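Local coordinates for molybdopterin biosynthesis protein MoaB (Sulfolobus tokodaii, PDB 3IWT) that probably binds molybdopterin or its precursor and takes part in molybdenum cofactor biosynthesis, at residues L16-I21 and V84-G89. Sequence-based numbering, arbitrary orientation.
Sequences LNFYVI and VIISTG
The Phe18 ring lies beside Val84, with Val84 CG2 over one face, a CH-pi contact 4.3 Å from the ring centroid. CE2 of Phe18 also packs on Val84 CB at 3.6 Å. Ile86 CD1 approaches the ring obliquely, 3.7 Å from Phe18 CD2. Phe18 leans over the neighbouring strand because CG sits beside its own backbone N (chi1 -73°). With an alanine here, Val84 CG2 and Ile86 CD1 would probably lose their shared apolar partner, and a gap would be likely to open between the strands and helix 40-51. On the other face of the sheet, Ile21 CD1 meets Ile85 CG2 at 3.8 Å. The Tyr19 ring turns away from 84-88, leaving CB as the part of its side chain closest to that strand.

The backbones form a parallel ladder of five hydrogen bonds. Ile86 bonds twice to the same neighbouring strand: its N donates to Tyr19 O (3.0 Å), and its O accepts from Ile21 N (2.9 Å). The last bond runs from Thr88 N to Ile21 O.

These are two adjacent inner strands of a Rossmann-like alpha/beta sheet, with 55-62 beyond 17-23 and 145-150 beyond 84-88. Helices 40-51 and 154-176 cover the Phe18, Val84 and Ile86 face. Helix 66-77 covers the opposite face, where Phe73 touches Ile21 and Ser87.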
loop_
_atom_site.group_PDB
_atom_site.type_symbol
_atom_site.label_atom_id
_atom_site.label_comp_id
_atom_site.label_asym_id
_atom_site.label_seq_id
_atom_site.Cartn_x
_atom_site.Cartn_y
_atom_site.Cartn_z
ATOM N N LEU A 16 20.531 28.544 3.290
ATOM C CA LEU A 16 20.203 27.368 2.478
ATOM C C LEU A 16 19.754 27.805 1.085
ATOM O O LEU A 16 19.273 28.921 0.894
ATOM C CB LEU A 16 19.124 26.532 3.170
ATOM C CG LEU A 16 19.497 25.896 4.515
ATOM C CD1 LEU A 16 18.240 25.359 5.191
ATOM C CD2 LEU A 16 20.580 24.810 4.353
ATOM N N ASN A 17 19.934 26.916 0.115
ATOM C CA ASN A 17 19.557 27.143 -1.288
ATOM C C ASN A 17 18.192 26.512 -1.627
ATOM O O ASN A 17 17.974 25.295 -1.447
ATOM C CB ASN A 17 20.605 26.558 -2.221
ATOM C CG ASN A 17 21.987 27.180 -2.060
ATOM O OD1 ASN A 17 22.998 26.481 -2.175
ATOM N ND2 ASN A 17 22.043 28.466 -1.873
ATOM N N PHE A 18 17.287 27.331 -2.143
ATOM C CA PHE A 18 15.902 26.920 -2.405
ATOM C C PHE A 18 15.615 26.994 -3.895
ATOM O O PHE A 18 16.109 27.894 -4.582
ATOM C CB PHE A 18 14.921 27.836 -1.666
ATOM C CG PHE A 18 14.872 27.611 -0.183
ATOM C CD1 PHE A 18 15.904 28.037 0.615
ATOM C CD2 PHE A 18 13.793 26.937 0.404
ATOM C CE1 PHE A 18 15.881 27.855 1.984
ATOM C CE2 PHE A 18 13.750 26.745 1.792
ATOM C CZ PHE A 18 14.816 27.184 2.573
ATOM N N TYR A 19 14.810 26.045 -4.382
ATOM C CA TYR A 19 14.267 26.080 -5.727
ATOM C C TYR A 19 12.742 26.175 -5.610
ATOM O O TYR A 19 12.116 25.397 -4.874
ATOM C CB TYR A 19 14.651 24.805 -6.472
ATOM C CG TYR A 19 14.462 24.850 -7.961
ATOM C CD1 TYR A 19 15.566 24.845 -8.809
ATOM C CD2 TYR A 19 13.198 24.863 -8.524
ATOM C CE1 TYR A 19 15.415 24.832 -10.185
ATOM C CE2 TYR A 19 13.030 24.896 -9.888
ATOM C CZ TYR A 19 14.146 24.871 -10.717
ATOM O OH TYR A 19 13.985 24.854 -12.073
ATOM N N VAL A 20 12.147 27.106 -6.354
ATOM C CA VAL A 20 10.720 27.407 -6.194
ATOM C C VAL A 20 9.964 26.967 -7.449
ATOM O O VAL A 20 10.352 27.325 -8.557
ATOM C CB VAL A 20 10.459 28.906 -5.924
ATOM C CG1 VAL A 20 8.957 29.196 -5.743
ATOM C CG2 VAL A 20 11.227 29.370 -4.683
ATOM N N ILE A 21 8.876 26.231 -7.267
ATOM C CA ILE A 21 8.091 25.748 -8.408
ATOM C C ILE A 21 6.641 26.195 -8.285
ATOM O O ILE A 21 5.960 25.899 -7.290
ATOM C CB ILE A 21 8.156 24.213 -8.552
ATOM C CG1 ILE A 21 9.601 23.718 -8.657
ATOM C CG2 ILE A 21 7.308 23.720 -9.770
ATOM C CD1 ILE A 21 9.716 22.175 -8.641
ATOM N N VAL A 84 16.534 22.639 -0.706
ATOM C CA VAL A 84 15.107 22.522 -0.445
ATOM C C VAL A 84 14.360 22.955 -1.720
ATOM O O VAL A 84 14.739 23.950 -2.381
ATOM C CB VAL A 84 14.654 23.446 0.725
ATOM C CG1 VAL A 84 13.154 23.270 1.040
ATOM C CG2 VAL A 84 15.519 23.259 1.988
ATOM N N ILE A 85 13.293 22.229 -2.018
ATOM C CA ILE A 85 12.368 22.554 -3.094
ATOM C C ILE A 85 11.026 22.886 -2.450
ATOM O O ILE A 85 10.525 22.108 -1.634
ATOM C CB ILE A 85 12.182 21.379 -4.080
ATOM C CG1 ILE A 85 13.520 20.984 -4.723
ATOM C CG2 ILE A 85 11.107 21.738 -5.155
ATOM C CD1 ILE A 85 13.544 19.605 -5.449
ATOM N N ILE A 86 10.445 24.014 -2.854
ATOM C CA ILE A 86 9.116 24.410 -2.415
ATOM C C ILE A 86 8.236 24.640 -3.637
ATOM O O ILE A 86 8.581 25.406 -4.554
ATOM C CB ILE A 86 9.145 25.682 -1.541
ATOM C CG1 ILE A 86 10.064 25.509 -0.318
ATOM C CG2 ILE A 86 7.691 26.077 -1.097
ATOM C CD1 ILE A 86 10.136 26.766 0.591
ATOM N N SER A 87 7.098 23.954 -3.668
ATOM C CA SER A 87 6.131 24.202 -4.725
ATOM C C SER A 87 4.890 24.846 -4.160
ATOM O O SER A 87 4.525 24.623 -2.994
ATOM C CB SER A 87 5.780 22.924 -5.507
ATOM O OG SER A 87 5.079 21.981 -4.693
ATOM N N THR A 88 4.212 25.620 -5.001
ATOM C CA THR A 88 2.924 26.185 -4.655
ATOM C C THR A 88 1.913 25.852 -5.741
ATOM O O THR A 88 2.138 26.166 -6.903
ATOM C CB THR A 88 2.992 27.722 -4.458
ATOM O OG1 THR A 88 1.663 28.278 -4.312
ATOM C CG2 THR A 88 3.727 28.443 -5.598
ATOM N N GLY A 89 0.802 25.240 -5.331
ATOM C CA GLY A 89 -0.313 24.899 -6.208
ATOM C C GLY A 89 -0.633 23.416 -6.328
ATOM O O GLY A 89 0.260 22.556 -6.306
#